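Local structure of esterase (Capnocytophaga ochracea, 4W9R) at residues B[132-137]-B[156-161]; B[36-41]-B[141-146]; B[188-193]-B[209-214]. The protein is of unknown function but probably hydrolyses esters, as a member of the alpha/beta hydrolase superfamily. All blocks are in the same frame, centred on the assembly; numbering follows the deposited sequence.

Contact 1: B[132-137]-B[156-161]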
loop_
_atom_site.group_PDB
_atom_site.type_symbol
_atom_site.label_atom_id
_atom_site.label_comp_id
_atom_site.label_asym_id
_atom_site.label_seq_id
_atom_site.Cartn_x
_atom_site.Cartn_y
_atom_site.Cartn_z
ATOM N N TYR B 132 -0.320 -24.393 -5.813
ATOM C CA TYR B 132 0.657 -24.849 -4.832
ATOM C C TYR B 132 -0.034 -25.549 -3.659
ATOM O O TYR B 132 0.609 -26.256 -2.882
ATOM C CB TYR B 132 1.513 -23.682 -4.342
ATOM C CG TYR B 132 2.462 -23.169 -5.400
ATOM C CD1 TYR B 132 3.552 -23.927 -5.800
ATOM C CD2 TYR B 132 2.264 -21.936 -6.006
ATOM C CE1 TYR B 132 4.421 -23.472 -6.771
ATOM C CE2 TYR B 132 3.132 -21.471 -6.980
ATOM C CZ TYR B 132 4.209 -22.246 -7.357
ATOM O OH TYR B 132 5.079 -21.801 -8.325
HETATM N N MSE B 133 -1.345 -25.355 -3.545
HETATM C CA MSE B 133 -2.157 -26.060 -2.556
HETATM C C MSE B 133 -2.286 -27.546 -2.879
HETATM O O MSE B 133 -2.541 -28.364 -1.997
HETATM C CB MSE B 133 -3.555 -25.445 -2.472
HETATM C CG MSE B 133 -3.648 -24.175 -1.655
HETATM SE SE MSE B 133 -5.400 -23.343 -1.864
HETATM C CE MSE B 133 -6.498 -24.940 -1.727
ATOM N N LEU B 134 -2.120 -27.886 -4.154
ATOM C CA LEU B 134 -2.343 -29.250 -4.620
ATOM C C LEU B 134 -1.075 -30.099 -4.569
ATOM O O LEU B 134 -1.079 -31.252 -5.001
ATOM C CB LEU B 134 -2.904 -29.232 -6.044
ATOM C CG LEU B 134 -4.123 -28.329 -6.265
ATOM C CD1 LEU B 134 -4.621 -28.430 -7.698
ATOM C CD2 LEU B 134 -5.234 -28.661 -5.283
ATOM N N ALA B 135 0.007 -29.523 -4.052
ATOM C CA ALA B 135 1.285 -30.224 -3.946
ATOM C C ALA B 135 1.167 -31.493 -3.102
ATOM O O ALA B 135 0.674 -31.459 -1.975
ATOM C CB ALA B 135 2.345 -29.301 -3.365
ATOM N N GLU B 136 1.624 -32.609 -3.663
ATOM C CA GLU B 136 1.497 -33.913 -3.017
ATOM C C GLU B 136 2.544 -34.154 -1.930
ATOM O O GLU B 136 2.272 -34.830 -0.937
ATOM C CB GLU B 136 1.581 -35.027 -4.064
ATOM N N LYS B 137 3.734 -33.594 -2.115
ATOM C CA LYS B 137 4.872 -33.894 -1.248
ATOM C C LYS B 137 4.758 -33.220 0.117
ATOM O O LYS B 137 4.637 -33.888 1.144
ATOM C CB LYS B 137 6.178 -33.473 -1.926
ATOM N N GLY B 156 -12.889 -24.672 -9.211
ATOM C CA GLY B 156 -13.181 -24.277 -7.845
ATOM C C GLY B 156 -13.397 -25.451 -6.909
ATOM O O GLY B 156 -12.914 -25.446 -5.777
ATOM N N GLU B 157 -14.117 -26.461 -7.389
ATOM C CA GLU B 157 -14.451 -27.624 -6.573
ATOM C C GLU B 157 -13.207 -28.386 -6.127
ATOM O O GLU B 157 -13.166 -28.925 -5.021
ATOM C CB GLU B 157 -15.386 -28.560 -7.341
ATOM N N GLU B 158 -12.193 -28.424 -6.986
ATOM C CA GLU B 158 -10.978 -29.175 -6.687
ATOM C C GLU B 158 -10.169 -28.509 -5.578
ATOM O O GLU B 158 -9.568 -29.189 -4.747
ATOM C CB GLU B 158 -10.123 -29.338 -7.944
ATOM C CG GLU B 158 -8.898 -30.219 -7.746
ATOM C CD GLU B 158 -8.307 -30.703 -9.056
ATOM O OE1 GLU B 158 -9.050 -30.759 -10.059
ATOM O OE2 GLU B 158 -7.101 -31.028 -9.082
ATOM N N PHE B 159 -10.156 -27.179 -5.565
ATOM C CA PHE B 159 -9.470 -26.443 -4.508
ATOM C C PHE B 159 -10.273 -26.496 -3.213
ATOM O O PHE B 159 -9.722 -26.337 -2.123
ATOM C CB PHE B 159 -9.224 -24.991 -4.926
ATOM C CG PHE B 159 -8.164 -24.836 -5.977
ATOM C CD1 PHE B 159 -6.825 -24.991 -5.656
ATOM C CD2 PHE B 159 -8.503 -24.535 -7.287
ATOM C CE1 PHE B 159 -5.844 -24.853 -6.622
ATOM C CE2 PHE B 159 -7.528 -24.393 -8.257
ATOM C CZ PHE B 159 -6.197 -24.553 -7.924
ATOM N N SER B 160 -11.576 -26.725 -3.342
ATOM C CA SER B 160 -12.448 -26.864 -2.184
ATOM C C SER B 160 -12.065 -28.095 -1.372
ATOM O O SER B 160 -12.021 -28.051 -0.143
ATOM C CB SER B 160 -13.912 -26.950 -2.618
ATOM O OG SER B 160 -14.770 -27.094 -1.501
ATOM N N HIS B 161 -11.784 -29.189 -2.070
ATOM C CA HIS B 161 -11.379 -30.431 -1.423
ATOM C C HIS B 161 -10.043 -30.269 -0.709
ATOM O O HIS B 161 -9.833 -30.828 0.369
ATOM C CB HIS B 161 -11.297 -31.565 -2.446
ATOM C CG HIS B 161 -12.613 -31.903 -3.074
ATOM N ND1 HIS B 161 -12.719 -32.424 -4.346
ATOM C CD2 HIS B 161 -13.878 -31.796 -2.606
ATOM C CE1 HIS B 161 -13.993 -32.620 -4.634
ATOM N NE2 HIS B 161 -14.717 -32.249 -3.594
#
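Leu134 sets CG and both of its methyl groups against the CD1-CE1 side of the Phe159 ring. In the alpha/beta hydrolase fold of this protein, the pair joins two connections on one side of the sheet. Leu134 lies in the loop between helix 123-128 and strand 143-149. Phe159 lies on helix 156-165, which follows that strand. Leu134 CG and Phe159 CE1 are 3.9 Å apart, and Leu134 CD2 is 4.0 Å from Phe159 CD1. The two side chains cross at about a right angle.

Met133, built as selenomethionine, reaches the same ring by a different route. Its chain is extended at chi2 and bends at chi3 (44°). The bend brings CE to the edge of the ring, near its plane, 3.9 Å from Phe159 CD1. CE also passes the backbone of the helix, 3.5 Å from Phe159 O. No hydrogen bond links the two segments. They are held by apolar contact that buries 227 Å² in all.

Phe159 has CG anti to its own carbonyl carbon (chi1 -72°), which swings the ring out to the loop. Tyr131 meets this ring edge-to-face. Met133 and Leu134 also touch Ala162, one turn further along the helix, so the loop packs along the helix and not on Phe159 alone. At the outer margin, Glu158 extends its chain past Leu134, and its OE2 lies 3.8 Å from Leu134 CD1.

Contact 2: B[36-41]-B[141-146]; sequences PLIVVL and FNMIVS
Segments 36-41 and 141-146 run parallel in the central sheet but are not adjacent, and their closest CA atoms, Ile38 and Met143, are 8.5 Å apart. Strand 116-122 lies between them. No hydrogen bond passes directly from one to the other, and the contact is made by side chains reaching over the middle strand.

Met143, a selenomethionine, does this on one face of the sheet. Its CG is anti to the backbone N (chi1 -177°), and the chain bends only at chi3 (82°). The terminal CE comes to 4.0 Å from Ile38 CG1 and 4.1 Å from Ile38 CD1. Gly118 of the middle strand is hydrogen-bonded to Leu37 and carries no side chain, which is consistent with the methionine crossing at this level.

The other face is bridged by Phe141 and Val39. Phe141 sits in the loop just ahead of strand 143-149. Val39 CG2 meets the ring at its edge, near the ring plane, 3.8 Å from Phe141 CE1. Val39 CB is 4.1 Å from the same CE1. The valine and the ring cross at about a right angle. All four residues are buried, so the two small patches are part of the core on both faces of the sheet.

Ile38 also rests on Ile120, and Phe141 on Val119, both of the middle strand. Beyond strand 143-149, Met143 touches Phe172 of strand 171-180. Helix 91-110 covers the Phe141 face through Val99 and Val104.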
loop_
_atom_site.group_PDB
_atom_site.type_symbol
_atom_site.label_atom_id
_atom_site.label_comp_id
_atom_site.label_asym_id
_atom_site.label_seq_id
_atom_site.Cartn_x
_atom_site.Cartn_y
_atom_site.Cartn_z
ATOM N N PRO B 36 11.538 -15.292 7.293
ATOM C CA PRO B 36 10.483 -15.834 6.434
ATOM C C PRO B 36 10.687 -15.381 4.994
ATOM O O PRO B 36 11.160 -14.267 4.772
ATOM C CB PRO B 36 9.198 -15.243 7.026
ATOM C CG PRO B 36 9.567 -14.818 8.412
ATOM C CD PRO B 36 10.999 -14.395 8.328
ATOM N N LEU B 37 10.341 -16.233 4.035
ATOM C CA LEU B 37 10.539 -15.917 2.625
ATOM C C LEU B 37 9.232 -15.552 1.935
ATOM O O LEU B 37 8.227 -16.247 2.080
ATOM C CB LEU B 37 11.193 -17.096 1.904
ATOM C CG LEU B 37 11.321 -16.994 0.383
ATOM C CD1 LEU B 37 12.162 -15.791 -0.010
ATOM C CD2 LEU B 37 11.911 -18.273 -0.191
ATOM N N ILE B 38 9.249 -14.454 1.186
ATOM C CA ILE B 38 8.107 -14.070 0.364
ATOM C C ILE B 38 8.512 -13.985 -1.102
ATOM O O ILE B 38 9.379 -13.192 -1.470
ATOM C CB ILE B 38 7.507 -12.724 0.802
ATOM C CG1 ILE B 38 6.938 -12.830 2.217
ATOM C CG2 ILE B 38 6.422 -12.287 -0.167
ATOM C CD1 ILE B 38 6.292 -11.554 2.707
ATOM N N VAL B 39 7.886 -14.811 -1.934
ATOM C CA VAL B 39 8.178 -14.833 -3.363
ATOM C C VAL B 39 7.136 -14.037 -4.148
ATOM O O VAL B 39 5.935 -14.212 -3.949
ATOM C CB VAL B 39 8.237 -16.278 -3.899
ATOM C CG1 VAL B 39 8.502 -16.288 -5.395
ATOM C CG2 VAL B 39 9.305 -17.073 -3.161
ATOM N N VAL B 40 7.602 -13.159 -5.033
ATOM C CA VAL B 40 6.710 -12.347 -5.857
ATOM C C VAL B 40 6.895 -12.651 -7.345
ATOM O O VAL B 40 7.955 -12.384 -7.912
ATOM C CB VAL B 40 6.940 -10.847 -5.617
ATOM C CG1 VAL B 40 5.966 -10.024 -6.445
ATOM C CG2 VAL B 40 6.800 -10.522 -4.142
ATOM N N LEU B 41 5.862 -13.212 -7.968
ATOM C CA LEU B 41 5.932 -13.637 -9.366
ATOM C C LEU B 41 5.759 -12.485 -10.356
ATOM O O LEU B 41 6.228 -12.541 -11.493
ATOM C CB LEU B 41 4.873 -14.705 -9.631
ATOM C CG LEU B 41 4.864 -15.867 -8.640
ATOM C CD1 LEU B 41 3.785 -16.873 -9.004
ATOM C CD2 LEU B 41 6.230 -16.531 -8.588
ATOM N N PHE B 141 4.693 -23.405 -0.067
ATOM C CA PHE B 141 4.199 -22.136 0.440
ATOM C C PHE B 141 3.108 -22.328 1.487
ATOM O O PHE B 141 2.102 -22.992 1.243
ATOM C CB PHE B 141 3.685 -21.269 -0.710
ATOM C CG PHE B 141 4.741 -20.923 -1.720
ATOM C CD1 PHE B 141 5.811 -20.114 -1.371
ATOM C CD2 PHE B 141 4.665 -21.402 -3.016
ATOM C CE1 PHE B 141 6.785 -19.793 -2.294
ATOM C CE2 PHE B 141 5.636 -21.083 -3.945
ATOM C CZ PHE B 141 6.697 -20.278 -3.583
ATOM N N ASN B 142 3.330 -21.750 2.663
ATOM C CA ASN B 142 2.341 -21.761 3.732
ATOM C C ASN B 142 1.452 -20.533 3.653
ATOM O O ASN B 142 0.453 -20.422 4.364
ATOM C CB ASN B 142 3.031 -21.829 5.091
ATOM C CG ASN B 142 4.156 -22.838 5.116
ATOM O OD1 ASN B 142 5.327 -22.474 5.211
ATOM N ND2 ASN B 142 3.807 -24.115 5.022
HETATM N N MSE B 143 1.834 -19.610 2.776
HETATM C CA MSE B 143 1.094 -18.374 2.573
HETATM C C MSE B 143 0.874 -18.130 1.086
HETATM O O MSE B 143 1.828 -18.051 0.312
HETATM C CB MSE B 143 1.837 -17.194 3.199
HETATM C CG MSE B 143 1.100 -15.868 3.096
HETATM SE SE MSE B 143 2.211 -14.337 3.586
HETATM C CE MSE B 143 3.168 -14.078 1.906
ATOM N N ILE B 144 -0.388 -18.025 0.688
ATOM C CA ILE B 144 -0.724 -17.765 -0.704
ATOM C C ILE B 144 -1.611 -16.532 -0.818
ATOM O O ILE B 144 -2.713 -16.492 -0.267
ATOM C CB ILE B 144 -1.433 -18.969 -1.350
ATOM C CG1 ILE B 144 -0.543 -20.211 -1.277
ATOM C CG2 ILE B 144 -1.802 -18.660 -2.794
ATOM C CD1 ILE B 144 -1.167 -21.451 -1.872
ATOM N N VAL B 145 -1.115 -15.518 -1.516
ATOM C CA VAL B 145 -1.882 -14.302 -1.737
ATOM C C VAL B 145 -2.196 -14.139 -3.218
ATOM O O VAL B 145 -1.304 -13.883 -4.028
ATOM C CB VAL B 145 -1.130 -13.059 -1.226
ATOM C CG1 VAL B 145 -1.964 -11.811 -1.444
ATOM C CG2 VAL B 145 -0.783 -13.221 0.245
ATOM N N SER B 146 -3.470 -14.286 -3.562
ATOM C CA SER B 146 -3.910 -14.188 -4.947
ATOM C C SER B 146 -4.664 -12.881 -5.171
ATOM O O SER B 146 -5.778 -12.704 -4.679
ATOM C CB SER B 146 -4.789 -15.388 -5.308
ATOM O OG SER B 146 -5.207 -15.334 -6.659
#

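Contact 3: B[188-193]-B[209-214]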
loop_
_atom_site.group_PDB
_atom_site.type_symbol
_atom_site.label_atom_id
_atom_site.label_comp_id
_atom_site.label_asym_id
_atom_site.label_seq_id
_atom_site.Cartn_x
_atom_site.Cartn_y
_atom_site.Cartn_z
ATOM N N LYS B 188 -15.783 -14.162 -13.194
ATOM C CA LYS B 188 -15.134 -15.467 -13.155
ATOM C C LYS B 188 -14.475 -15.703 -11.799
ATOM O O LYS B 188 -14.454 -16.826 -11.298
ATOM C CB LYS B 188 -14.103 -15.593 -14.280
ATOM C CG LYS B 188 -14.718 -15.638 -15.672
ATOM C CD LYS B 188 -13.708 -16.065 -16.728
ATOM C CE LYS B 188 -12.549 -15.087 -16.822
ATOM N NZ LYS B 188 -11.565 -15.499 -17.862
ATOM N N ALA B 189 -13.950 -14.635 -11.207
ATOM C CA ALA B 189 -13.314 -14.716 -9.898
ATOM C C ALA B 189 -14.320 -15.106 -8.820
ATOM O O ALA B 189 -14.039 -15.959 -7.976
ATOM C CB ALA B 189 -12.651 -13.392 -9.550
ATOM N N ILE B 190 -15.492 -14.479 -8.854
ATOM C CA ILE B 190 -16.538 -14.760 -7.877
ATOM C C ILE B 190 -17.076 -16.180 -8.031
ATOM O O ILE B 190 -17.256 -16.891 -7.042
ATOM C CB ILE B 190 -17.698 -13.750 -7.992
ATOM C CG1 ILE B 190 -17.314 -12.433 -7.318
ATOM C CG2 ILE B 190 -18.966 -14.301 -7.358
ATOM C CD1 ILE B 190 -18.475 -11.490 -7.135
ATOM N N GLN B 191 -17.323 -16.588 -9.273
ATOM C CA GLN B 191 -17.793 -17.941 -9.557
ATOM C C GLN B 191 -16.805 -18.980 -9.038
ATOM O O GLN B 191 -17.200 -19.991 -8.455
ATOM C CB GLN B 191 -18.013 -18.134 -11.058
ATOM C CG GLN B 191 -19.109 -17.269 -11.651
ATOM C CD GLN B 191 -19.208 -17.414 -13.157
ATOM O OE1 GLN B 191 -18.983 -18.495 -13.704
ATOM N NE2 GLN B 191 -19.536 -16.321 -13.838
ATOM N N PHE B 192 -15.518 -18.720 -9.254
ATOM C CA PHE B 192 -14.463 -19.614 -8.790
ATOM C C PHE B 192 -14.426 -19.671 -7.267
ATOM O O PHE B 192 -14.322 -20.749 -6.682
ATOM C CB PHE B 192 -13.104 -19.169 -9.336
ATOM C CG PHE B 192 -11.932 -19.860 -8.695
ATOM C CD1 PHE B 192 -11.577 -21.145 -9.072
ATOM C CD2 PHE B 192 -11.183 -19.222 -7.718
ATOM C CE1 PHE B 192 -10.499 -21.783 -8.483
ATOM C CE2 PHE B 192 -10.104 -19.856 -7.124
ATOM C CZ PHE B 192 -9.761 -21.137 -7.509
ATOM N N GLU B 193 -14.514 -18.504 -6.635
ATOM C CA GLU B 193 -14.439 -18.410 -5.181
ATOM C C GLU B 193 -15.613 -19.125 -4.518
ATOM O O GLU B 193 -15.442 -19.808 -3.508
ATOM C CB GLU B 193 -14.391 -16.944 -4.743
ATOM C CG GLU B 193 -13.950 -16.728 -3.299
ATOM C CD GLU B 193 -15.087 -16.866 -2.302
ATOM O OE1 GLU B 193 -14.809 -17.143 -1.116
ATOM O OE2 GLU B 193 -16.257 -16.689 -2.702
ATOM N N PHE B 209 -11.208 -14.113 1.824
ATOM C CA PHE B 209 -11.575 -13.592 0.513
ATOM C C PHE B 209 -12.199 -12.209 0.641
ATOM O O PHE B 209 -13.268 -12.050 1.228
ATOM C CB PHE B 209 -12.541 -14.531 -0.207
ATOM C CG PHE B 209 -13.181 -13.916 -1.419
ATOM C CD1 PHE B 209 -12.420 -13.591 -2.531
ATOM C CD2 PHE B 209 -14.542 -13.660 -1.446
ATOM C CE1 PHE B 209 -13.006 -13.023 -3.648
ATOM C CE2 PHE B 209 -15.135 -13.093 -2.563
ATOM C CZ PHE B 209 -14.365 -12.774 -3.664
ATOM N N VAL B 210 -11.526 -11.212 0.081
ATOM C CA VAL B 210 -12.002 -9.840 0.158
ATOM C C VAL B 210 -12.450 -9.345 -1.211
ATOM O O VAL B 210 -11.661 -9.283 -2.153
ATOM C CB VAL B 210 -10.921 -8.898 0.715
ATOM C CG1 VAL B 210 -11.442 -7.473 0.777
ATOM C CG2 VAL B 210 -10.477 -9.365 2.089
ATOM N N ASP B 211 -13.726 -9.000 -1.314
ATOM C CA ASP B 211 -14.273 -8.458 -2.547
ATOM C C ASP B 211 -14.296 -6.936 -2.480
ATOM O O ASP B 211 -15.036 -6.355 -1.686
ATOM C CB ASP B 211 -15.681 -9.007 -2.796
ATOM C CG ASP B 211 -16.338 -8.409 -4.025
ATOM O OD1 ASP B 211 -15.612 -7.937 -4.924
ATOM O OD2 ASP B 211 -17.584 -8.417 -4.096
ATOM N N PHE B 212 -13.497 -6.289 -3.322
ATOM C CA PHE B 212 -13.483 -4.834 -3.349
ATOM C C PHE B 212 -14.482 -4.359 -4.388
ATOM O O PHE B 212 -14.261 -4.505 -5.589
ATOM C CB PHE B 212 -12.088 -4.297 -3.681
ATOM C CG PHE B 212 -11.048 -4.602 -2.641
ATOM C CD1 PHE B 212 -10.326 -5.782 -2.687
ATOM C CD2 PHE B 212 -10.779 -3.697 -1.627
ATOM C CE1 PHE B 212 -9.362 -6.059 -1.734
ATOM C CE2 PHE B 212 -9.817 -3.969 -0.672
ATOM C CZ PHE B 212 -9.108 -5.151 -0.725
ATOM N N LYS B 213 -15.571 -3.762 -3.922
ATOM C CA LYS B 213 -16.644 -3.365 -4.815
ATOM C C LYS B 213 -16.638 -1.854 -4.984
ATOM O O LYS B 213 -16.562 -1.110 -4.006
ATOM C CB LYS B 213 -17.994 -3.852 -4.286
ATOM C CG LYS B 213 -19.121 -3.782 -5.305
ATOM C CD LYS B 213 -20.367 -4.494 -4.802
ATOM C CE LYS B 213 -20.094 -5.969 -4.545
ATOM N NZ LYS B 213 -21.304 -6.687 -4.055
ATOM N N GLY B 214 -16.705 -1.407 -6.233
ATOM C CA GLY B 214 -16.623 0.007 -6.539
ATOM C C GLY B 214 -15.187 0.486 -6.494
ATOM O O GLY B 214 -14.922 1.686 -6.423
#
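Helix segment 188-193 runs in roughly the opposite direction to strand segment 209-214, at a marked slant, with CA atoms 8.0 Å apart at Glu193 and Phe209 and 8.6 Å apart at Ile190 and Asp211. Glu193 carries most of the contact. Its CG is anti to the backbone N, and the chain then bends at chi2 (-84°), laying the side chain flat over one face of the Phe209 ring. Glu193 CG makes a CH-pi contact, 3.5 Å from the centroid of the Phe209 ring and 12° off the ring normal. The carboxylate stacks on the same ring, the two planes 11° apart, with Glu193 CD over Phe209 CD2.

This is the packing of helix on strand within a beta-alpha-beta unit: strand 171-180, helix 183-196, strand 205-213. The last strand is the outermost of the sheet on that side within the chain. The acid has polar partners beyond the ring. OE2 forms a salt bridge with Arg197, and OE1 is hydrogen-bonded to Tyr207 OH.

An alanine in place of Phe209 would remove the ring, and the Glu193 chain is likely to lose the face it lies on, leaving a gap between helix and strand while Arg197 and Tyr207 still hold the carboxylate.

Phe209 also touches Met175 of strand 171-180. Further along, Ile190 CD1 approaches Asp211 OD2 loosely, at 4.4 Å. That oxygen is hydrogen-bonded to Tyr186 OH, near the start of the helix.

Contact 2 opens first, at 36-41, and closes at 141-146, with 99 residues between the two segments. Contact 1 opens inside that span, at 132-137, and closes at 156-161, so the two cross. Contact 3 follows in series: it opens at 188-193 and closes a short loop at 209-214. Contact 2 ties strands of the sheet centre, contact 1 joins a loop and a helix beside the sheet, and contact 3 fixes a helix to the edge strand. Contacts 1 and 2 touch through Tyr132 on Phe141 and Met133 on Ile144. Contacts 1 and 3 touch where Phe159 packs on Phe192. Contacts 2 and 3 do not touch but reach the same sheet.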